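Local structure of phospholipase C beta (Meleagris gallopavo, 1JAD) at residues 38-43 with 103-108; 49-54 with 88-93; 57-62 with 84-89; 108-113 with 210-215. The protein forms the C-terminal part of a phospholipase C beta, a mostly helical, elongated coiled-coil region that pairs with a second copy of itself. All blocks are in the same frame, centred on the assembly; numbering follows the deposited sequence.

Interaction 1: residues 38-43 with 103-108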
loop_
_atom_site.group_PDB
_atom_site.type_symbol
_atom_site.label_atom_id
_atom_site.label_comp_id
_atom_site.label_asym_id
_atom_site.label_seq_id
_atom_site.Cartn_x
_atom_site.Cartn_y
_atom_site.Cartn_z
ATOM N N GLU A 38 -2.478 20.507 14.778
ATOM C CA GLU A 38 -2.298 21.942 14.952
ATOM C C GLU A 38 -2.460 22.334 16.414
ATOM O O GLU A 38 -1.988 23.387 16.843
ATOM C CB GLU A 38 -3.277 22.730 14.082
ATOM C CG GLU A 38 -3.069 24.238 14.163
ATOM C CD GLU A 38 -1.615 24.638 13.926
ATOM O OE1 GLU A 38 -1.082 24.358 12.829
ATOM O OE2 GLU A 38 -1.002 25.230 14.843
ATOM N N LYS A 39 -3.135 21.486 17.180
ATOM C CA LYS A 39 -3.317 21.734 18.601
ATOM C C LYS A 39 -1.973 21.465 19.257
ATOM O O LYS A 39 -1.522 22.220 20.115
ATOM C CB LYS A 39 -4.369 20.787 19.180
ATOM C CG LYS A 39 -5.789 21.055 18.699
ATOM C CD LYS A 39 -6.321 22.370 19.254
ATOM C CE LYS A 39 -6.382 22.341 20.782
ATOM N NZ LYS A 39 -7.277 21.258 21.302
ATOM N N GLU A 40 -1.338 20.376 18.837
ATOM C CA GLU A 40 -0.035 19.989 19.362
ATOM C C GLU A 40 1.025 21.067 19.133
ATOM O O GLU A 40 1.911 21.257 19.971
ATOM C CB GLU A 40 0.426 18.675 18.720
ATOM C CG GLU A 40 -0.357 17.446 19.148
ATOM C CD GLU A 40 0.056 16.197 18.373
ATOM O OE1 GLU A 40 1.277 15.959 18.232
ATOM O OE2 GLU A 40 -0.841 15.444 17.916
ATOM N N LEU A 41 0.945 21.765 18.002
ATOM C CA LEU A 41 1.912 22.813 17.702
ATOM C C LEU A 41 1.772 24.027 18.621
ATOM O O LEU A 41 2.762 24.693 18.927
ATOM C CB LEU A 41 1.789 23.271 16.246
ATOM C CG LEU A 41 2.119 22.294 15.116
ATOM C CD1 LEU A 41 2.018 23.025 13.781
ATOM C CD2 LEU A 41 3.527 21.740 15.297
ATOM N N LYS A 42 0.546 24.325 19.050
ATOM C CA LYS A 42 0.314 25.467 19.932
ATOM C C LYS A 42 0.728 25.142 21.362
ATOM O O LYS A 42 1.177 26.021 22.097
ATOM C CB LYS A 42 -1.154 25.889 19.881
ATOM C CG LYS A 42 -1.569 26.416 18.517
ATOM C CD LYS A 42 -3.036 26.821 18.467
ATOM C CE LYS A 42 -3.427 27.267 17.061
ATOM N NZ LYS A 42 -4.860 27.646 16.964
ATOM N N GLU A 43 0.585 23.875 21.743
ATOM C CA GLU A 43 0.968 23.420 23.073
ATOM C C GLU A 43 2.484 23.509 23.210
ATOM O O GLU A 43 2.998 23.935 24.247
ATOM C CB GLU A 43 0.505 21.984 23.285
ATOM C CG GLU A 43 -1.007 21.829 23.237
ATOM C CD GLU A 43 -1.452 20.376 23.312
ATOM O OE1 GLU A 43 -1.066 19.688 24.288
ATOM O OE2 GLU A 43 -2.188 19.927 22.401
ATOM N N GLU A 103 7.719 17.107 11.124
ATOM C CA GLU A 103 7.985 15.894 10.369
ATOM C C GLU A 103 7.185 14.710 10.899
ATOM O O GLU A 103 6.752 13.849 10.132
ATOM C CB GLU A 103 9.483 15.597 10.389
ATOM C CG GLU A 103 10.281 16.698 9.714
ATOM C CD GLU A 103 11.727 16.343 9.521
ATOM O OE1 GLU A 103 11.998 15.368 8.787
ATOM O OE2 GLU A 103 12.591 17.032 10.105
ATOM N N GLN A 104 6.963 14.681 12.207
ATOM C CA GLN A 104 6.198 13.603 12.823
ATOM C C GLN A 104 4.771 13.722 12.290
ATOM O O GLN A 104 4.112 12.716 12.031
ATOM C CB GLN A 104 6.198 13.759 14.349
ATOM C CG GLN A 104 6.069 12.465 15.145
ATOM C CD GLN A 104 5.111 11.472 14.523
ATOM O OE1 GLN A 104 5.424 10.845 13.503
ATOM N NE2 GLN A 104 3.927 11.328 15.123
ATOM N N HIS A 105 4.289 14.957 12.130
ATOM C CA HIS A 105 2.944 15.178 11.601
ATOM C C HIS A 105 2.902 14.705 10.142
ATOM O O HIS A 105 1.890 14.171 9.670
ATOM C CB HIS A 105 2.543 16.660 11.650
ATOM C CG HIS A 105 2.339 17.204 13.030
ATOM N ND1 HIS A 105 1.663 16.515 14.015
ATOM C CD2 HIS A 105 2.639 18.414 13.561
ATOM C CE1 HIS A 105 1.560 17.274 15.093
ATOM N NE2 HIS A 105 2.144 18.432 14.843
ATOM N N ALA A 106 4.006 14.908 9.430
ATOM C CA ALA A 106 4.090 14.481 8.041
ATOM C C ALA A 106 3.925 12.950 7.966
ATOM O O ALA A 106 3.189 12.427 7.125
ATOM C CB ALA A 106 5.431 14.916 7.437
ATOM N N THR A 107 4.600 12.232 8.854
ATOM C CA THR A 107 4.481 10.780 8.863
ATOM C C THR A 107 3.073 10.335 9.303
ATOM O O THR A 107 2.625 9.233 8.976
ATOM C CB THR A 107 5.556 10.143 9.792
ATOM O OG1 THR A 107 6.858 10.364 9.234
ATOM C CG2 THR A 107 5.331 8.651 9.954
ATOM N N GLU A 108 2.367 11.196 10.028
ATOM C CA GLU A 108 1.027 10.853 10.497
ATOM C C GLU A 108 -0.013 11.021 9.409
ATOM O O GLU A 108 -0.959 10.247 9.329
ATOM C CB GLU A 108 0.637 11.724 11.701
ATOM C CG GLU A 108 1.548 11.577 12.924
ATOM C CD GLU A 108 1.183 12.537 14.053
ATOM O OE1 GLU A 108 1.194 13.767 13.820
ATOM O OE2 GLU A 108 0.891 12.063 15.169
HETATM O O HOH W 1 2.322 13.676 17.190
#

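Interaction 2: residues 49-54 with 88-93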
loop_
_atom_site.group_PDB
_atom_site.type_symbol
_atom_site.label_atom_id
_atom_site.label_comp_id
_atom_site.label_asym_id
_atom_site.label_seq_id
_atom_site.Cartn_x
_atom_site.Cartn_y
_atom_site.Cartn_z
ATOM N N SER A 49 7.184 29.117 25.373
ATOM C CA SER A 49 7.160 30.440 25.973
ATOM C C SER A 49 7.303 30.370 27.501
ATOM O O SER A 49 8.115 31.093 28.086
ATOM C CB SER A 49 5.874 31.166 25.586
ATOM O OG SER A 49 5.902 32.508 26.041
ATOM N N LYS A 50 6.521 29.505 28.148
ATOM C CA LYS A 50 6.613 29.361 29.600
ATOM C C LYS A 50 8.058 29.131 29.997
ATOM O O LYS A 50 8.558 29.751 30.931
ATOM C CB LYS A 50 5.773 28.182 30.098
ATOM C CG LYS A 50 4.286 28.470 30.272
ATOM C CD LYS A 50 4.032 29.429 31.434
ATOM C CE LYS A 50 2.534 29.601 31.686
ATOM N NZ LYS A 50 2.240 30.463 32.874
ATOM N N ARG A 51 8.728 28.237 29.279
ATOM C CA ARG A 51 10.116 27.927 29.565
ATOM C C ARG A 51 11.031 29.136 29.393
ATOM O O ARG A 51 11.989 29.293 30.150
ATOM C CB ARG A 51 10.593 26.761 28.692
ATOM C CG ARG A 51 12.081 26.482 28.798
ATOM C CD ARG A 51 12.529 26.391 30.247
ATOM N NE ARG A 51 13.956 26.100 30.377
ATOM C CZ ARG A 51 14.516 24.941 30.049
ATOM N NH1 ARG A 51 13.769 23.954 29.568
ATOM N NH2 ARG A 51 15.823 24.764 30.205
ATOM N N ARG A 52 10.749 29.993 28.414
ATOM C CA ARG A 52 11.590 31.168 28.224
ATOM C C ARG A 52 11.336 32.187 29.335
ATOM O O ARG A 52 12.263 32.803 29.859
ATOM C CB ARG A 52 11.342 31.817 26.857
ATOM C CG ARG A 52 12.123 33.114 26.694
ATOM C CD ARG A 52 12.162 33.657 25.278
ATOM N NE ARG A 52 10.845 33.918 24.712
ATOM C CZ ARG A 52 10.649 34.658 23.625
ATOM N NH1 ARG A 52 11.687 35.205 22.997
ATOM N NH2 ARG A 52 9.419 34.846 23.158
ATOM N N GLU A 53 10.065 32.360 29.675
ATOM C CA GLU A 53 9.650 33.277 30.724
ATOM C C GLU A 53 10.289 32.786 32.019
ATOM O O GLU A 53 10.902 33.542 32.774
ATOM C CB GLU A 53 8.126 33.229 30.837
ATOM C CG GLU A 53 7.505 34.119 31.897
ATOM C CD GLU A 53 5.992 33.941 31.959
ATOM O OE1 GLU A 53 5.318 34.182 30.931
ATOM O OE2 GLU A 53 5.477 33.551 33.030
ATOM N N GLU A 54 10.150 31.489 32.242
ATOM C CA GLU A 54 10.673 30.821 33.418
ATOM C C GLU A 54 12.190 30.945 33.525
ATOM O O GLU A 54 12.755 30.828 34.609
ATOM C CB GLU A 54 10.246 29.360 33.355
ATOM C CG GLU A 54 10.496 28.547 34.589
ATOM C CD GLU A 54 9.750 27.231 34.531
ATOM O OE1 GLU A 54 9.862 26.439 35.492
ATOM O OE2 GLU A 54 9.044 26.996 33.526
ATOM N N ILE A 88 19.940 30.973 23.860
ATOM C CA ILE A 88 20.349 30.393 22.588
ATOM C C ILE A 88 20.064 28.890 22.628
ATOM O O ILE A 88 19.371 28.357 21.755
ATOM C CB ILE A 88 21.851 30.596 22.326
ATOM C CG1 ILE A 88 22.150 32.074 22.072
ATOM C CG2 ILE A 88 22.287 29.754 21.127
ATOM C CD1 ILE A 88 21.571 32.595 20.788
ATOM N N HIS A 89 20.596 28.205 23.641
ATOM C CA HIS A 89 20.364 26.775 23.766
ATOM C C HIS A 89 18.886 26.455 23.816
ATOM O O HIS A 89 18.435 25.487 23.202
ATOM C CB HIS A 89 21.075 26.209 24.994
ATOM C CG HIS A 89 22.557 26.080 24.815
ATOM N ND1 HIS A 89 23.379 25.511 25.764
ATOM C CD2 HIS A 89 23.362 26.434 23.784
ATOM C CE1 HIS A 89 24.626 25.520 25.325
ATOM N NE2 HIS A 89 24.644 26.073 24.126
ATOM N N LEU A 90 18.120 27.263 24.539
ATOM C CA LEU A 90 16.679 27.034 24.606
ATOM C C LEU A 90 16.083 27.149 23.204
ATOM O O LEU A 90 15.168 26.412 22.844
ATOM C CB LEU A 90 16.001 28.062 25.511
ATOM C CG LEU A 90 14.479 27.919 25.490
ATOM C CD1 LEU A 90 14.114 26.532 25.981
ATOM C CD2 LEU A 90 13.831 28.990 26.342
ATOM N N GLY A 91 16.599 28.093 22.423
ATOM C CA GLY A 91 16.103 28.274 21.073
ATOM C C GLY A 91 16.427 27.059 20.226
ATOM O O GLY A 91 15.580 26.565 19.474
ATOM N N GLU A 92 17.655 26.568 20.367
ATOM C CA GLU A 92 18.114 25.405 19.610
ATOM C C GLU A 92 17.250 24.166 19.826
ATOM O O GLU A 92 16.848 23.515 18.858
ATOM C CB GLU A 92 19.577 25.082 19.954
ATOM C CG GLU A 92 20.584 26.147 19.482
ATOM C CD GLU A 92 22.037 25.824 19.850
ATOM O OE1 GLU A 92 22.946 26.534 19.367
ATOM O OE2 GLU A 92 22.278 24.869 20.626
ATOM N N GLU A 93 16.945 23.842 21.081
ATOM C CA GLU A 93 16.139 22.662 21.353
ATOM C C GLU A 93 14.680 22.915 20.980
ATOM O O GLU A 93 13.986 22.008 20.522
ATOM C CB GLU A 93 16.244 22.261 22.834
ATOM C CG GLU A 93 16.110 20.740 23.110
ATOM C CD GLU A 93 14.824 20.109 22.552
ATOM O OE1 GLU A 93 13.715 20.518 22.969
ATOM O OE2 GLU A 93 14.928 19.195 21.698
#

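Interaction 3: residues 57-62 with 84-89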
loop_
_atom_site.group_PDB
_atom_site.type_symbol
_atom_site.label_atom_id
_atom_site.label_comp_id
_atom_site.label_asym_id
_atom_site.label_seq_id
_atom_site.Cartn_x
_atom_site.Cartn_y
_atom_site.Cartn_z
ATOM N N GLN A 57 12.822 34.738 34.681
ATOM C CA GLN A 57 12.507 34.857 36.098
ATOM C C GLN A 57 13.735 34.461 36.910
ATOM O O GLN A 57 14.103 35.138 37.865
ATOM C CB GLN A 57 11.325 33.948 36.457
ATOM C CG GLN A 57 11.042 33.803 37.960
ATOM C CD GLN A 57 10.798 35.134 38.669
ATOM O OE1 GLN A 57 11.702 35.970 38.781
ATOM N NE2 GLN A 57 9.568 35.334 39.149
ATOM N N LYS A 58 14.365 33.361 36.510
ATOM C CA LYS A 58 15.557 32.855 37.176
ATOM C C LYS A 58 16.649 33.920 37.220
ATOM O O LYS A 58 17.352 34.058 38.226
ATOM C CB LYS A 58 16.065 31.613 36.445
ATOM C CG LYS A 58 17.377 31.054 36.972
ATOM C CD LYS A 58 17.880 29.946 36.061
ATOM C CE LYS A 58 19.278 29.500 36.450
ATOM N NZ LYS A 58 19.848 28.508 35.480
ATOM N N TYR A 59 16.803 34.668 36.130
ATOM C CA TYR A 59 17.811 35.719 36.087
ATOM C C TYR A 59 17.362 37.018 36.728
ATOM O O TYR A 59 18.080 38.013 36.693
ATOM C CB TYR A 59 18.276 35.979 34.656
ATOM C CG TYR A 59 19.298 34.973 34.202
ATOM C CD1 TYR A 59 18.961 33.627 34.040
ATOM C CD2 TYR A 59 20.627 35.351 34.010
ATOM C CE1 TYR A 59 19.926 32.680 33.703
ATOM C CE2 TYR A 59 21.599 34.416 33.675
ATOM C CZ TYR A 59 21.245 33.082 33.526
ATOM O OH TYR A 59 22.221 32.153 33.231
ATOM N N SER A 60 16.165 37.007 37.305
ATOM C CA SER A 60 15.642 38.180 37.993
ATOM C C SER A 60 16.316 38.090 39.354
ATOM O O SER A 60 16.890 39.056 39.854
ATOM C CB SER A 60 14.130 38.065 38.187
ATOM O OG SER A 60 13.486 37.660 36.997
ATOM N N VAL A 61 16.231 36.896 39.934
ATOM C CA VAL A 61 16.813 36.596 41.229
ATOM C C VAL A 61 18.331 36.759 41.174
ATOM O O VAL A 61 18.909 37.522 41.947
ATOM C CB VAL A 61 16.472 35.142 41.655
ATOM C CG1 VAL A 61 17.068 34.831 43.015
ATOM C CG2 VAL A 61 14.971 34.953 41.686
ATOM N N LEU A 62 18.968 36.047 40.247
ATOM C CA LEU A 62 20.417 36.100 40.096
ATOM C C LEU A 62 20.948 37.524 39.946
ATOM O O LEU A 62 21.900 37.916 40.623
ATOM C CB LEU A 62 20.843 35.253 38.894
ATOM C CG LEU A 62 20.443 33.776 38.977
ATOM C CD1 LEU A 62 20.944 33.022 37.754
ATOM C CD2 LEU A 62 21.021 33.170 40.239
ATOM N N GLU A 84 22.297 34.922 27.780
ATOM C CA GLU A 84 22.249 34.848 26.332
ATOM C C GLU A 84 22.446 33.435 25.810
ATOM O O GLU A 84 21.748 33.012 24.889
ATOM C CB GLU A 84 23.304 35.781 25.727
ATOM C CG GLU A 84 22.985 37.256 25.938
ATOM C CD GLU A 84 23.997 38.191 25.296
ATOM O OE1 GLU A 84 24.255 38.058 24.078
ATOM O OE2 GLU A 84 24.524 39.073 26.004
HETATM N N MSE A 85 23.379 32.699 26.410
HETATM C CA MSE A 85 23.658 31.342 25.967
HETATM C C MSE A 85 22.576 30.339 26.372
HETATM O O MSE A 85 22.346 29.360 25.661
HETATM C CB MSE A 85 25.030 30.890 26.476
HETATM C CG MSE A 85 25.595 29.674 25.731
HETATM SE SE MSE A 85 25.742 29.920 23.895
HETATM C CE MSE A 85 26.773 31.456 23.828
ATOM N N GLU A 86 21.914 30.563 27.503
ATOM C CA GLU A 86 20.851 29.653 27.915
ATOM C C GLU A 86 19.611 29.894 27.065
ATOM O O GLU A 86 18.775 29.002 26.897
ATOM C CB GLU A 86 20.516 29.826 29.392
ATOM C CG GLU A 86 21.520 29.166 30.319
ATOM C CD GLU A 86 21.110 29.258 31.777
ATOM O OE1 GLU A 86 19.961 28.877 32.102
ATOM O OE2 GLU A 86 21.942 29.702 32.599
ATOM N N LEU A 87 19.487 31.107 26.538
ATOM C CA LEU A 87 18.372 31.420 25.665
ATOM C C LEU A 87 18.698 30.813 24.307
ATOM O O LEU A 87 17.843 30.205 23.678
ATOM C CB LEU A 87 18.174 32.933 25.539
ATOM C CG LEU A 87 17.570 33.623 26.770
ATOM C CD1 LEU A 87 17.543 35.131 26.529
ATOM C CD2 LEU A 87 16.161 33.086 27.039
ATOM N N ILE A 88 19.940 30.973 23.860
ATOM C CA ILE A 88 20.349 30.393 22.588
ATOM C C ILE A 88 20.064 28.890 22.628
ATOM O O ILE A 88 19.371 28.357 21.755
ATOM C CB ILE A 88 21.851 30.596 22.326
ATOM C CG1 ILE A 88 22.150 32.074 22.072
ATOM C CG2 ILE A 88 22.287 29.754 21.127
ATOM C CD1 ILE A 88 21.571 32.595 20.788
ATOM N N HIS A 89 20.596 28.205 23.641
ATOM C CA HIS A 89 20.364 26.775 23.766
ATOM C C HIS A 89 18.886 26.455 23.816
ATOM O O HIS A 89 18.435 25.487 23.202
ATOM C CB HIS A 89 21.075 26.209 24.994
ATOM C CG HIS A 89 22.557 26.080 24.815
ATOM N ND1 HIS A 89 23.379 25.511 25.764
ATOM C CD2 HIS A 89 23.362 26.434 23.784
ATOM C CE1 HIS A 89 24.626 25.520 25.325
ATOM N NE2 HIS A 89 24.644 26.073 24.126
#

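Interaction 4: residues 108-113 with 210-215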
loop_
_atom_site.group_PDB
_atom_site.type_symbol
_atom_site.label_atom_id
_atom_site.label_comp_id
_atom_site.label_asym_id
_atom_site.label_seq_id
_atom_site.Cartn_x
_atom_site.Cartn_y
_atom_site.Cartn_z
ATOM N N GLU A 108 2.367 11.196 10.028
ATOM C CA GLU A 108 1.027 10.853 10.497
ATOM C C GLU A 108 -0.013 11.021 9.409
ATOM O O GLU A 108 -0.959 10.247 9.329
ATOM C CB GLU A 108 0.637 11.724 11.701
ATOM C CG GLU A 108 1.548 11.577 12.924
ATOM C CD GLU A 108 1.183 12.537 14.053
ATOM O OE1 GLU A 108 1.194 13.767 13.820
ATOM O OE2 GLU A 108 0.891 12.063 15.169
ATOM N N GLN A 109 0.151 12.043 8.574
ATOM C CA GLN A 109 -0.797 12.291 7.498
ATOM C C GLN A 109 -0.684 11.167 6.469
ATOM O O GLN A 109 -1.693 10.622 6.016
ATOM C CB GLN A 109 -0.518 13.654 6.854
ATOM C CG GLN A 109 -0.526 14.798 7.862
ATOM C CD GLN A 109 -0.350 16.171 7.232
ATOM O OE1 GLN A 109 -0.170 17.170 7.937
ATOM N NE2 GLN A 109 -0.414 16.233 5.905
ATOM N N THR A 110 0.547 10.805 6.116
ATOM C CA THR A 110 0.751 9.730 5.157
ATOM C C THR A 110 0.067 8.468 5.647
ATOM O O THR A 110 -0.702 7.844 4.913
ATOM C CB THR A 110 2.255 9.451 4.928
ATOM O OG1 THR A 110 2.834 10.559 4.228
ATOM C CG2 THR A 110 2.462 8.177 4.113
ATOM N N ALA A 111 0.337 8.096 6.894
ATOM C CA ALA A 111 -0.262 6.903 7.472
ATOM C C ALA A 111 -1.773 6.960 7.354
ATOM O O ALA A 111 -2.415 5.998 6.915
ATOM C CB ALA A 111 0.133 6.777 8.927
ATOM N N LYS A 112 -2.341 8.098 7.735
ATOM C CA LYS A 112 -3.785 8.269 7.685
ATOM C C LYS A 112 -4.301 8.174 6.254
ATOM O O LYS A 112 -5.072 7.276 5.930
ATOM C CB LYS A 112 -4.192 9.616 8.289
ATOM C CG LYS A 112 -5.640 9.648 8.753
ATOM C CD LYS A 112 -5.861 8.519 9.762
ATOM C CE LYS A 112 -7.260 8.507 10.371
ATOM N NZ LYS A 112 -7.389 7.378 11.345
ATOM N N ILE A 113 -3.882 9.096 5.396
ATOM C CA ILE A 113 -4.341 9.066 4.019
ATOM C C ILE A 113 -4.066 7.736 3.343
ATOM O O ILE A 113 -4.890 7.261 2.563
ATOM C CB ILE A 113 -3.749 10.219 3.179
ATOM C CG1 ILE A 113 -4.541 11.495 3.454
ATOM C CG2 ILE A 113 -3.816 9.889 1.697
ATOM C CD1 ILE A 113 -4.226 12.632 2.514
ATOM N N GLU A 210 5.066 12.310 -2.053
ATOM C CA GLU A 210 5.615 13.541 -2.588
ATOM C C GLU A 210 5.165 14.676 -1.664
ATOM O O GLU A 210 5.934 15.577 -1.347
ATOM C CB GLU A 210 5.071 13.722 -4.002
ATOM C CG GLU A 210 5.710 14.797 -4.827
ATOM C CD GLU A 210 5.153 14.795 -6.235
ATOM O OE1 GLU A 210 5.281 13.747 -6.919
ATOM O OE2 GLU A 210 4.584 15.833 -6.649
ATOM N N LYS A 211 3.913 14.616 -1.226
ATOM C CA LYS A 211 3.369 15.617 -0.313
ATOM C C LYS A 211 4.178 15.571 0.994
ATOM O O LYS A 211 4.709 16.593 1.449
ATOM C CB LYS A 211 1.891 15.316 -0.041
ATOM C CG LYS A 211 1.240 16.123 1.077
ATOM C CD LYS A 211 1.235 17.613 0.794
ATOM C CE LYS A 211 0.508 18.376 1.904
ATOM N NZ LYS A 211 0.581 19.863 1.761
ATOM N N GLU A 212 4.291 14.384 1.585
ATOM C CA GLU A 212 5.045 14.257 2.821
ATOM C C GLU A 212 6.443 14.816 2.620
ATOM O O GLU A 212 6.968 15.530 3.481
ATOM C CB GLU A 212 5.145 12.798 3.241
ATOM C CG GLU A 212 6.014 12.577 4.465
ATOM C CD GLU A 212 6.252 11.105 4.732
ATOM O OE1 GLU A 212 5.271 10.364 4.922
ATOM O OE2 GLU A 212 7.422 10.681 4.745
ATOM N N GLY A 213 7.042 14.493 1.479
ATOM C CA GLY A 213 8.376 14.979 1.179
ATOM C C GLY A 213 8.457 16.490 1.271
ATOM O O GLY A 213 9.418 17.051 1.809
ATOM N N GLN A 214 7.436 17.165 0.760
ATOM C CA GLN A 214 7.440 18.612 0.788
ATOM C C GLN A 214 7.207 19.159 2.192
ATOM O O GLN A 214 7.826 20.153 2.586
ATOM C CB GLN A 214 6.424 19.141 -0.223
ATOM C CG GLN A 214 6.861 18.846 -1.663
ATOM C CD GLN A 214 5.769 19.091 -2.691
ATOM O OE1 GLN A 214 5.985 18.926 -3.898
ATOM N NE2 GLN A 214 4.584 19.476 -2.219
ATOM N N LEU A 215 6.334 18.509 2.956
ATOM C CA LEU A 215 6.088 18.952 4.323
ATOM C C LEU A 215 7.400 18.881 5.090
ATOM O O LEU A 215 7.877 19.891 5.617
ATOM C CB LEU A 215 5.042 18.072 5.007
ATOM C CG LEU A 215 3.570 18.370 4.703
ATOM C CD1 LEU A 215 2.675 17.339 5.384
ATOM C CD2 LEU A 215 3.226 19.773 5.197
#

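Interaction 1: residues 38-43 with 103-108
Glu40 OE1 is approached by several groups at once: the CE1 edge of the His105 ring, a bridging water and, from outside the two segments, Arg101, which makes a salt bridge with it. The water donates to Glu40 OE1 at 2.7 Å and, with its other hydrogen, to Glu108 OE2 at 3.0 Å, so it bridges two carboxylates whose like charges Arg101 probably also helps to offset. His105 lies alongside this bridge. Its CG stands beside the backbone N (chi1 -69°), which carries the ring out toward helix 28-64, where CE1 lies 3.4 Å from Glu40 OE1. The carboxylate of Glu40 comes up at the rim of the ring, with its plane turned 61° from that of the imidazole. On the same rim, NE2 faces a hydrophobic neighbour, Leu41 CD2, at 3.6 Å.

The ring's rotation is fixed from within its own helix. His105 ND1 donates to Glu108 OE1 at 2.8 Å, nearly straight (162°) and close to the ring plane, a His-carboxylate hydrogen bond between residues three apart on one helix. Glu108 OE1 also accepts from Gln37 NE2, and the same amide nitrogen reaches the backbone O of His105, so Gln37 of helix 28-64 steadies both members of the pair.

Here helix 28-64 packs against helix 75-155 through a mainly polar seam with one leucine in it; Leu41 also rests on Arg101 and Lys102. Behind the seam, Ala106 touches Glu212 and Gln216, and Glu103 touches Ala219 and Val220, so helix 161-245 backs this part of helix 75-155.

Interaction 2: residues 49-54 with 88-93
Arg52 and Leu90 mark the closest backbone approach of two helical segments running in opposite directions, with 7.5 Å between the CA of Arg52 and the CA of Leu90. At that spacing a single leucine can span the gap, and Leu90 does. Its CG lies opposite the backbone N (chi1 175°), and the two methyls part to meet two consecutive arginines. CD1 goes to Arg51, touching its CG at 3.5 Å. CD2 sits against the root of Arg52, 3.6 Å from its CA and 3.8 Å from its CB, so the second branch packs on backbone and CB, not on the charged end.

Arg51 uses its chain differently. A bend at chi2 (49°) folds it so that, beyond CG, the guanidinium also turns one face to Leu90 CD1, which lies 4.3 Å above its plane and off toward the rim. Both arginines thus offer carbon to the leucine. The end of Arg52 leads away from residues 88-93. The contact itself is pure van der Waals packing at the surface of the protein.

Around it, helix 161-245 completes a three-helix arrangement: Arg52 rests on Met237, Ile88 on Leu230 and Val234, and Glu92 on Leu227. Helix 75-155 also meets the second subunit here, with His89 against Glu144 and Glu92 against His175 of that chain.

Interaction 3: residues 57-62 with 84-89
Tyr59 and Glu86 join the two arms of an antiparallel helical hairpin, near the end where the chain turns from helix 28-64 into helix 75-155. The phenol donates from Tyr59 OH to Glu86 OE2 at 2.5 Å, a short bond for which the acceptor is met from above the carboxylate plane, 55° out of it. That oxygen lies at the edge of the tyrosine ring, near the ring plane, while the carboxylate as a whole is turned 69° from the ring.

Because the hairpin arms are still well apart here, with 10.6 Å between the CA of Tyr59 and the CA of Glu86, the contact is made by the far ends of long side chains. Glu86 reaches out with its chain extended beyond CG (chi2 -176°). Lys58, also stretched out, crosses it at about a right angle and brings NZ to 3.4 Å from Glu86 OE1, a weak hydrogen bond within a salt bridge. The two carboxylate oxygens are thus divided between a hydroxyl and an ammonium.

One face of the Tyr59 ring carries Leu62 CD1, 4.1 Å above its centre. Tyr59 also packs on Arg82 and Leu83, and Glu86 on Leu55.

Interaction 4: residues 108-113 with 210-215
Thr110 OG1 donates to Glu212 OE1 at 2.5 Å, meeting the anti side of the carboxylate oxygen only 18° out of its plane. The hydroxyl stands beside the backbone N (chi1 -69°), and the two side chains cross at about a right angle, bringing CB of Thr110 to 3.2 Å from OE1 of Glu212. Alongside, the amide end of Gln109 meets one branch of Leu215: CD of the glutamine is 3.7 Å from CD1 of the leucine.

Behind them, the backbones of helices 75-155 and 161-245 come close, with 6.7 Å between the CA of Thr110 and the CA of Glu212. The backbone O of Ala106, one turn back, is a weak, competing acceptor for the threonine proton, and the side chains of Glu212 and Leu215 both rest on Ala106. Gln109 also touches Phe30, Leu34 and Gln37 of helix 28-64.

Glu212 is buried, yet both its oxygens are served: OE1 by the threonine and OE2 by Gln194 of the second subunit. Two neutral donors, one from each chain, probably steady its negative charge in the interior and make this carboxylate a link between an intrachain helix pair and the dimer.

Helix 75-155 takes part in all four contacts. Interactions 1, 2 and 3 pair it with helix 28-64 at successive levels of the hairpin, interaction 3 nearest the turn; the centres of interactions 2 and 3 are 9 Å apart, those of interactions 1 and 3 28 Å. In sequence, interactions 2 and 3 lie between the two segments of interaction 1, and interaction 4 follows, joining helix 75-155 to helix 161-245. Interactions 1 and 4, with centres 12 Å apart, share Glu108 and touch where Ala106 packs against Glu212 and Leu215. Interactions 3 and 4 are furthest apart, 38 Å between centres, so the long central helix carries contacts to both partners along an elongated chain.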